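Local coordinates for protein probable 2-dehydropantoate 2-reductase (Bacillus subtilis, PDB 3EGO) that probably catalyses the NADPH-dependent reduction of ketopantoate to pantoate, the second step from 3-methyl-2-oxobutanoate on the way to pantothenate, at residues 100-105 against 172-177; 181-186 against 223-228; 185-190 against 213-218. All coordinates share one frame; numbering follows the deposited sequence.

Contact 1: 100-105 against 172-177; sequences NGMGHI and TDWYRL
W174, in the first turn of helix 174-195 and just after D173, whose OD1 caps the helix by accepting from Y175 N, reaches I105 with the six-membered end of its indole. CH2 of W174 lies 3.7 Å from CG2 of I105, and CZ3 of W174 is 3.9 Å from CD1 of I105, so two branches of the isoleucine hold one corner of the ring. CE of M102 adds a looser touch, 4.0 Å from CZ3 of W174. The indole is set by a chi1 of 78°, which places CG between the backbone N and the carbonyl carbon; CB of Y175 lies over the middle of one of its faces. With an alanine in place of I105, the methyl contacts to CH2 and CZ3 go, and the indole is likely to sit less firmly. Y175 follows, its CE1 4.2 Å from CE of M102, whose chain bends at chi3 (78°) and brings the methyl obliquely to both rings; the Y175 hydroxyl is hydrogen-bonded to L223 O. The contact joins the Rossmann-type domain, which probably binds NADP, to the first helix of the C-terminal domain: I105 and W174 pack on V119 of strand 116-128, and M102 and Y175 share Y267 of helix 261-274.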
loop_
_atom_site.group_PDB
_atom_site.type_symbol
_atom_site.label_atom_id
_atom_site.label_comp_id
_atom_site.label_asym_id
_atom_site.label_seq_id
_atom_site.Cartn_x
_atom_site.Cartn_y
_atom_site.Cartn_z
ATOM N N ASN A 100 1.883 -14.417 -18.236
ATOM C CA ASN A 100 2.786 -13.769 -17.285
ATOM C C ASN A 100 2.610 -14.437 -15.935
ATOM O O ASN A 100 1.511 -14.895 -15.611
ATOM C CB ASN A 100 2.478 -12.275 -17.148
ATOM C CG ASN A 100 2.804 -11.495 -18.402
ATOM O OD1 ASN A 100 3.792 -11.772 -19.086
ATOM N ND2 ASN A 100 1.974 -10.489 -18.706
ATOM N N GLY A 101 3.682 -14.499 -15.152
ATOM C CA GLY A 101 3.609 -15.178 -13.870
ATOM C C GLY A 101 3.751 -16.679 -14.028
ATOM O O GLY A 101 4.050 -17.161 -15.121
ATOM N N MET A 102 3.547 -17.408 -12.932
ATOM C CA MET A 102 3.710 -18.861 -12.916
ATOM C C MET A 102 2.536 -19.573 -12.257
ATOM O O MET A 102 2.599 -20.774 -12.061
ATOM C CB MET A 102 5.044 -19.266 -12.243
ATOM C CG MET A 102 6.324 -19.036 -13.120
ATOM S SD MET A 102 7.957 -19.434 -12.387
ATOM C CE MET A 102 7.853 -21.219 -12.598
ATOM N N GLY A 103 1.447 -18.852 -11.958
ATOM C CA GLY A 103 0.240 -19.465 -11.378
ATOM C C GLY A 103 -0.341 -20.562 -12.261
ATOM O O GLY A 103 -0.970 -21.512 -11.767
ATOM N N HIS A 104 -0.123 -20.460 -13.573
ATOM C CA HIS A 104 -0.644 -21.483 -14.496
ATOM C C HIS A 104 0.129 -22.781 -14.374
ATOM O O HIS A 104 -0.374 -23.852 -14.727
ATOM C CB HIS A 104 -0.655 -21.010 -15.957
ATOM C CG HIS A 104 0.695 -20.658 -16.506
ATOM N ND1 HIS A 104 1.498 -19.688 -15.943
ATOM C CD2 HIS A 104 1.354 -21.095 -17.605
ATOM C CE1 HIS A 104 2.604 -19.562 -16.653
ATOM N NE2 HIS A 104 2.540 -20.401 -17.671
ATOM N N ILE A 105 1.348 -22.668 -13.874
ATOM C CA ILE A 105 2.236 -23.820 -13.724
ATOM C C ILE A 105 1.639 -24.815 -12.731
ATOM O O ILE A 105 1.717 -26.014 -12.941
ATOM C CB ILE A 105 3.638 -23.376 -13.283
ATOM C CG1 ILE A 105 4.293 -22.526 -14.383
ATOM C CG2 ILE A 105 4.486 -24.575 -12.929
ATOM C CD1 ILE A 105 4.353 -23.234 -15.762
ATOM N N THR A 172 16.095 -25.298 -23.321
ATOM C CA THR A 172 15.817 -26.665 -22.863
ATOM C C THR A 172 15.176 -26.746 -21.478
ATOM O O THR A 172 14.451 -27.689 -21.186
ATOM C CB THR A 172 17.082 -27.533 -22.859
ATOM O OG1 THR A 172 18.104 -26.823 -22.149
ATOM C CG2 THR A 172 17.532 -27.786 -24.280
ATOM N N ASP A 173 15.406 -25.747 -20.639
ATOM C CA ASP A 173 14.905 -25.803 -19.250
ATOM C C ASP A 173 13.755 -24.813 -18.986
ATOM O O ASP A 173 13.992 -23.620 -18.772
ATOM C CB ASP A 173 16.036 -25.493 -18.298
ATOM C CG ASP A 173 15.603 -25.588 -16.830
ATOM O OD1 ASP A 173 14.506 -26.130 -16.529
ATOM O OD2 ASP A 173 16.389 -25.128 -15.985
ATOM N N TRP A 174 12.544 -25.330 -18.986
ATOM C CA TRP A 174 11.336 -24.516 -18.830
ATOM C C TRP A 174 11.385 -23.816 -17.467
ATOM O O TRP A 174 11.012 -22.641 -17.335
ATOM C CB TRP A 174 10.059 -25.379 -19.005
ATOM C CG TRP A 174 9.673 -26.238 -17.826
ATOM C CD1 TRP A 174 9.857 -27.584 -17.698
ATOM C CD2 TRP A 174 9.003 -25.808 -16.620
ATOM N NE1 TRP A 174 9.366 -28.018 -16.481
ATOM C CE2 TRP A 174 8.850 -26.947 -15.797
ATOM C CE3 TRP A 174 8.546 -24.569 -16.150
ATOM C CZ2 TRP A 174 8.235 -26.888 -14.529
ATOM C CZ3 TRP A 174 7.952 -24.506 -14.903
ATOM C CH2 TRP A 174 7.793 -25.669 -14.107
ATOM N N TYR A 175 11.915 -24.505 -16.455
ATOM C CA TYR A 175 11.817 -23.953 -15.109
ATOM C C TYR A 175 12.769 -22.794 -14.932
ATOM O O TYR A 175 12.413 -21.747 -14.379
ATOM C CB TYR A 175 12.028 -25.037 -14.046
ATOM C CG TYR A 175 11.887 -24.494 -12.638
ATOM C CD1 TYR A 175 10.642 -24.414 -12.020
ATOM C CD2 TYR A 175 12.997 -24.048 -11.937
ATOM C CE1 TYR A 175 10.520 -23.904 -10.723
ATOM C CE2 TYR A 175 12.882 -23.548 -10.640
ATOM C CZ TYR A 175 11.650 -23.484 -10.051
ATOM O OH TYR A 175 11.552 -22.982 -8.770
ATOM N N ARG A 176 13.981 -22.935 -15.451
ATOM C CA ARG A 176 14.912 -21.832 -15.445
ATOM C C ARG A 176 14.409 -20.633 -16.260
ATOM O O ARG A 176 14.580 -19.443 -15.873
ATOM C CB ARG A 176 16.254 -22.300 -16.024
ATOM C CG ARG A 176 17.295 -21.208 -15.999
ATOM C CD ARG A 176 18.660 -21.731 -16.456
ATOM N NE ARG A 176 19.094 -22.873 -15.650
ATOM C CZ ARG A 176 20.152 -23.630 -15.927
ATOM N NH1 ARG A 176 20.892 -23.377 -17.003
ATOM N NH2 ARG A 176 20.463 -24.648 -15.131
ATOM N N LEU A 177 13.829 -20.941 -17.417
ATOM C CA LEU A 177 13.314 -19.876 -18.298
ATOM C C LEU A 177 12.299 -18.966 -17.547
ATOM O O LEU A 177 12.453 -17.729 -17.466
ATOM C CB LEU A 177 12.667 -20.523 -19.543
ATOM C CG LEU A 177 12.173 -19.474 -20.559
ATOM C CD1 LEU A 177 13.246 -18.448 -20.921
ATOM C CD2 LEU A 177 11.649 -20.181 -21.784
#

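Contact 2: 181-186 against 223-228; sequences KLIVNA and LKLENE
L182 and I183, neighbours on helix 174-195, meet one leucine each from the end of helix 206-223 and the loop after it. CD2 of L182 is wedged against both methyls of L223, 3.9 Å from CD1 and 4.1 Å from CD2. I183 meets L225 through a single methyl: CD1 of L225 sits 3.9 Å from CB and equally near CG1 of I183. With CG1 anti to the backbone N (chi1 -173°), I183 carries that branch along the flank where L225 arrives. L268 of helix 261-274 packs on both L182 and L223, while L225 also rests on A231; L182, I183 and L223 are buried, L225 less so. Beyond them the turn becomes polar and solvent-facing. K224, with positive phi, is the C-prime residue of a Schellman motif that ends helix 206-223, and is exposed; N227 then caps helix 228-241 through OD1 and the backbone N of K230. On helix 174-195, K181 NZ donates to a lone pair of N185 OD1 in the carbonyl plane, at 3.0 Å. K181 is the probable proton donor and N185 a probable substrate ligand. Their bond takes no part in the contact, whose cohesion is apolar packing without the directionality of hydrogen bonds.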
loop_
_atom_site.group_PDB
_atom_site.type_symbol
_atom_site.label_atom_id
_atom_site.label_comp_id
_atom_site.label_asym_id
_atom_site.label_seq_id
_atom_site.Cartn_x
_atom_site.Cartn_y
_atom_site.Cartn_z
ATOM N N LYS A 181 12.378 -14.951 -15.304
ATOM C CA LYS A 181 11.591 -13.737 -15.539
ATOM C C LYS A 181 10.761 -13.420 -14.277
ATOM O O LYS A 181 10.574 -12.262 -13.921
ATOM C CB LYS A 181 10.689 -13.947 -16.759
ATOM C CG LYS A 181 9.717 -12.775 -17.072
ATOM C CD LYS A 181 9.005 -12.972 -18.433
ATOM C CE LYS A 181 7.649 -12.256 -18.451
ATOM N NZ LYS A 181 7.777 -10.857 -17.938
ATOM N N LEU A 182 10.268 -14.457 -13.608
ATOM C CA LEU A 182 9.448 -14.247 -12.403
ATOM C C LEU A 182 10.215 -13.523 -11.294
ATOM O O LEU A 182 9.674 -12.593 -10.687
ATOM C CB LEU A 182 8.853 -15.578 -11.893
ATOM C CG LEU A 182 7.788 -15.344 -10.803
ATOM C CD1 LEU A 182 6.440 -15.890 -11.194
ATOM C CD2 LEU A 182 8.243 -15.930 -9.515
ATOM N N ILE A 183 11.479 -13.898 -11.043
ATOM C CA ILE A 183 12.224 -13.252 -9.953
ATOM C C ILE A 183 12.242 -11.767 -10.157
ATOM O O ILE A 183 12.007 -10.995 -9.237
ATOM C CB ILE A 183 13.676 -13.769 -9.738
ATOM C CG1 ILE A 183 14.274 -13.143 -8.467
ATOM C CG2 ILE A 183 14.592 -13.418 -10.914
ATOM C CD1 ILE A 183 13.483 -13.426 -7.150
ATOM N N VAL A 184 12.474 -11.351 -11.392
ATOM C CA VAL A 184 12.425 -9.943 -11.720
ATOM C C VAL A 184 11.039 -9.285 -11.457
ATOM O O VAL A 184 10.961 -8.284 -10.761
ATOM C CB VAL A 184 12.828 -9.730 -13.199
ATOM C CG1 VAL A 184 12.519 -8.336 -13.624
ATOM C CG2 VAL A 184 14.329 -10.055 -13.393
ATOM N N ASN A 185 9.970 -9.844 -12.008
ATOM C CA ASN A 185 8.646 -9.233 -11.854
ATOM C C ASN A 185 8.241 -9.165 -10.376
ATOM O O ASN A 185 7.696 -8.161 -9.912
ATOM C CB ASN A 185 7.590 -9.998 -12.665
ATOM C CG ASN A 185 7.825 -9.922 -14.185
ATOM O OD1 ASN A 185 7.297 -10.736 -14.935
ATOM N ND2 ASN A 185 8.618 -8.958 -14.628
ATOM N N ALA A 186 8.536 -10.231 -9.633
ATOM C CA ALA A 186 8.112 -10.327 -8.234
ATOM C C ALA A 186 8.791 -9.263 -7.365
ATOM O O ALA A 186 8.209 -8.787 -6.411
ATOM C CB ALA A 186 8.412 -11.738 -7.714
ATOM N N LEU A 223 12.076 -20.251 -4.961
ATOM C CA LEU A 223 12.263 -20.756 -6.334
ATOM C C LEU A 223 13.497 -21.654 -6.476
ATOM O O LEU A 223 13.677 -22.318 -7.532
ATOM C CB LEU A 223 12.395 -19.586 -7.321
ATOM C CG LEU A 223 11.162 -18.699 -7.451
ATOM C CD1 LEU A 223 11.537 -17.400 -8.151
ATOM C CD2 LEU A 223 9.969 -19.401 -8.146
ATOM N N LYS A 224 14.365 -21.627 -5.459
ATOM C CA LYS A 224 15.626 -22.366 -5.489
ATOM C C LYS A 224 16.472 -21.986 -6.710
ATOM O O LYS A 224 16.904 -22.848 -7.483
ATOM C CB LYS A 224 15.323 -23.867 -5.497
ATOM C CG LYS A 224 14.687 -24.369 -4.218
ATOM C CD LYS A 224 14.041 -25.723 -4.419
ATOM C CE LYS A 224 13.651 -26.337 -3.096
ATOM N NZ LYS A 224 12.931 -27.632 -3.294
ATOM N N LEU A 225 16.695 -20.693 -6.888
ATOM C CA LEU A 225 17.429 -20.199 -8.040
ATOM C C LEU A 225 18.887 -20.614 -7.988
ATOM O O LEU A 225 19.558 -20.412 -6.971
ATOM C CB LEU A 225 17.346 -18.679 -8.098
ATOM C CG LEU A 225 15.930 -18.153 -8.326
ATOM C CD1 LEU A 225 15.995 -16.670 -8.590
ATOM C CD2 LEU A 225 15.268 -18.900 -9.478
ATOM N N GLU A 226 19.375 -21.154 -9.102
ATOM C CA GLU A 226 20.765 -21.571 -9.222
ATOM C C GLU A 226 21.715 -20.482 -8.727
ATOM O O GLU A 226 22.244 -20.568 -7.621
ATOM C CB GLU A 226 21.087 -21.963 -10.676
ATOM N N ASN A 227 21.922 -19.451 -9.535
ATOM C CA ASN A 227 22.853 -18.398 -9.160
ATOM C C ASN A 227 22.173 -17.165 -8.556
ATOM O O ASN A 227 21.643 -16.323 -9.282
ATOM C CB ASN A 227 23.701 -17.988 -10.361
ATOM C CG ASN A 227 24.967 -17.269 -9.953
ATOM O OD1 ASN A 227 24.923 -16.247 -9.269
ATOM N ND2 ASN A 227 26.107 -17.804 -10.370
ATOM N N GLU A 228 22.229 -17.055 -7.230
ATOM C CA GLU A 228 21.558 -15.976 -6.505
ATOM C C GLU A 228 22.209 -14.615 -6.715
ATOM O O GLU A 228 21.513 -13.625 -6.966
ATOM C CB GLU A 228 21.485 -16.297 -5.010
ATOM C CG GLU A 228 20.972 -17.711 -4.719
ATOM C CD GLU A 228 21.063 -18.087 -3.243
ATOM O OE1 GLU A 228 21.087 -19.304 -2.934
ATOM O OE2 GLU A 228 21.115 -17.175 -2.394
#

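Contact 3: 185-190 against 213-218; sequences NACINP and KLVFQE
C187 directs its sulfur at the start of the F216 side chain, and this is the closest approach between the two segments. SG of C187 lies 3.6 Å from CA of F216 and 3.8 Å from its CB. SG of C187 also lies 3.9 Å from CD1 of F216, at the ring's edge and not over a face: the C187 sulfur stands 5.2 Å from the centroid of the F216 ring and 84° off the ring normal, a Cys sulfur-aromatic contact made near the plane of the ring. Two torsions create this geometry. SG of C187 is anti to the carbonyl carbon (chi1 -67°), whereas CG of F216 is anti to its backbone N, which carries the phenyl ring past the sulfur and leaves CB and CD1 beside it. V215 comes in from the preceding position with one branch. CG1 of V215 lies 4.0 Å from the carbonyl oxygen of A186 and 4.5 Å from SG of C187, so the methyl lies against the backbone carbonyl and only loosely near the sulfur. The A186 oxygen is buried here and has no hydrogen-bonding partner in the model; the helical bond to it would come from the backbone N of P190, which has no hydrogen, and the helix is kinked there. The segment axes approach to 9.2 Å and run roughly antiparallel, at 144°. N185 and N189, probable substrate ligands, stand on the same helix as C187. V235 of helix 228-241 packs on C187 and F216, W232 meets the F216 ring, I264 and L268 of helix 261-274 lie against A186, and L285 of helix 280-291 touches V215 and P190.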
loop_
_atom_site.group_PDB
_atom_site.type_symbol
_atom_site.label_atom_id
_atom_site.label_comp_id
_atom_site.label_asym_id
_atom_site.label_seq_id
_atom_site.Cartn_x
_atom_site.Cartn_y
_atom_site.Cartn_z
ATOM N N ASN A 185 9.970 -9.844 -12.008
ATOM C CA ASN A 185 8.646 -9.233 -11.854
ATOM C C ASN A 185 8.241 -9.165 -10.376
ATOM O O ASN A 185 7.696 -8.161 -9.912
ATOM C CB ASN A 185 7.590 -9.998 -12.665
ATOM C CG ASN A 185 7.825 -9.922 -14.185
ATOM O OD1 ASN A 185 7.297 -10.736 -14.935
ATOM N ND2 ASN A 185 8.618 -8.958 -14.628
ATOM N N ALA A 186 8.536 -10.231 -9.633
ATOM C CA ALA A 186 8.112 -10.327 -8.234
ATOM C C ALA A 186 8.791 -9.263 -7.365
ATOM O O ALA A 186 8.209 -8.787 -6.411
ATOM C CB ALA A 186 8.412 -11.738 -7.714
ATOM N N CYS A 187 10.028 -8.893 -7.689
ATOM C CA CYS A 187 10.752 -7.903 -6.903
ATOM C C CYS A 187 10.399 -6.486 -7.237
ATOM O O CYS A 187 10.450 -5.613 -6.357
ATOM C CB CYS A 187 12.257 -8.045 -7.074
ATOM S SG CYS A 187 12.906 -9.519 -6.416
ATOM N N ILE A 188 10.089 -6.223 -8.505
ATOM C CA ILE A 188 9.825 -4.855 -8.916
ATOM C C ILE A 188 8.355 -4.469 -8.833
ATOM O O ILE A 188 8.028 -3.380 -8.373
ATOM C CB ILE A 188 10.281 -4.565 -10.367
ATOM C CG1 ILE A 188 11.811 -4.695 -10.506
ATOM C CG2 ILE A 188 9.839 -3.144 -10.780
ATOM C CD1 ILE A 188 12.318 -4.603 -12.017
ATOM N N ASN A 189 7.471 -5.343 -9.306
ATOM C CA ASN A 189 6.046 -4.970 -9.516
ATOM C C ASN A 189 5.168 -4.658 -8.280
ATOM O O ASN A 189 4.480 -3.624 -8.227
ATOM C CB ASN A 189 5.374 -6.025 -10.398
ATOM C CG ASN A 189 5.851 -5.961 -11.877
ATOM O OD1 ASN A 189 6.841 -5.305 -12.196
ATOM N ND2 ASN A 189 5.150 -6.657 -12.756
ATOM N N PRO A 190 5.129 -5.588 -7.307
ATOM C CA PRO A 190 4.401 -5.337 -6.077
ATOM C C PRO A 190 4.927 -4.113 -5.362
ATOM O O PRO A 190 4.127 -3.346 -4.834
ATOM C CB PRO A 190 4.697 -6.595 -5.226
ATOM C CG PRO A 190 5.112 -7.671 -6.207
ATOM C CD PRO A 190 5.719 -6.945 -7.377
ATOM N N LYS A 213 15.563 -6.075 -1.655
ATOM C CA LYS A 213 16.503 -7.177 -1.382
ATOM C C LYS A 213 15.875 -8.224 -0.479
ATOM O O LYS A 213 16.038 -9.437 -0.690
ATOM C CB LYS A 213 17.777 -6.638 -0.757
ATOM C CG LYS A 213 19.008 -7.501 -1.019
ATOM C CD LYS A 213 20.182 -6.986 -0.227
ATOM C CE LYS A 213 21.362 -7.947 -0.338
ATOM N NZ LYS A 213 22.617 -7.223 0.044
ATOM N N LEU A 214 15.141 -7.758 0.539
ATOM C CA LEU A 214 14.434 -8.659 1.446
ATOM C C LEU A 214 13.396 -9.486 0.705
ATOM O O LEU A 214 13.213 -10.680 0.970
ATOM C CB LEU A 214 13.764 -7.859 2.582
ATOM C CG LEU A 214 14.667 -7.241 3.651
ATOM C CD1 LEU A 214 13.830 -6.437 4.634
ATOM C CD2 LEU A 214 15.457 -8.354 4.354
ATOM N N VAL A 215 12.677 -8.836 -0.216
ATOM C CA VAL A 215 11.750 -9.568 -1.073
ATOM C C VAL A 215 12.535 -10.551 -1.976
ATOM O O VAL A 215 12.176 -11.709 -2.105
ATOM C CB VAL A 215 10.904 -8.606 -1.938
ATOM C CG1 VAL A 215 10.069 -9.371 -2.936
ATOM C CG2 VAL A 215 9.969 -7.778 -1.012
ATOM N N PHE A 216 13.618 -10.076 -2.574
ATOM C CA PHE A 216 14.417 -10.980 -3.444
ATOM C C PHE A 216 14.839 -12.274 -2.686
ATOM O O PHE A 216 14.695 -13.413 -3.165
ATOM C CB PHE A 216 15.653 -10.230 -3.937
ATOM C CG PHE A 216 16.597 -11.106 -4.706
ATOM C CD1 PHE A 216 16.402 -11.309 -6.066
ATOM C CD2 PHE A 216 17.653 -11.752 -4.068
ATOM C CE1 PHE A 216 17.264 -12.142 -6.790
ATOM C CE2 PHE A 216 18.522 -12.579 -4.793
ATOM C CZ PHE A 216 18.312 -12.766 -6.144
ATOM N N GLN A 217 15.352 -12.085 -1.474
ATOM C CA GLN A 217 15.853 -13.210 -0.688
ATOM C C GLN A 217 14.795 -14.255 -0.449
ATOM O O GLN A 217 15.086 -15.440 -0.559
ATOM C CB GLN A 217 16.487 -12.734 0.623
ATOM C CG GLN A 217 17.715 -11.835 0.378
ATOM C CD GLN A 217 18.343 -11.296 1.655
ATOM O OE1 GLN A 217 19.554 -11.049 1.698
ATOM N NE2 GLN A 217 17.526 -11.125 2.711
ATOM N N GLU A 218 13.565 -13.839 -0.125
ATOM C CA GLU A 218 12.478 -14.802 0.027
ATOM C C GLU A 218 12.171 -15.522 -1.275
ATOM O O GLU A 218 12.051 -16.748 -1.325
ATOM C CB GLU A 218 11.183 -14.110 0.501
ATOM C CG GLU A 218 11.339 -13.296 1.750
ATOM C CD GLU A 218 10.037 -12.654 2.236
ATOM O OE1 GLU A 218 9.069 -12.506 1.448
ATOM O OE2 GLU A 218 9.996 -12.299 3.423
#

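Overall arrangement
All three contacts use helix 174-195, read from its first turn in contact 1 to the kink at P190, nearer its C-terminal end, in contact 3. Contacts 1 and 2 have centres 11 Å apart and touch directly: CG of M102 lies 3.7 Å from CD1 of L182. Contacts 2 and 3, 9 Å between centres, share N185 and A186; CG1 of I183 is 3.6 Å from CE1 of F216. Contacts 1 and 3, with centres 17 Å apart, do not touch. K181, the probable proton donor, and N185 and N189, probable substrate ligands, follow along this helix; N100, which probably binds NADP and substrate, comes from contact 1, its OD1 3.9 Å from CE of K181.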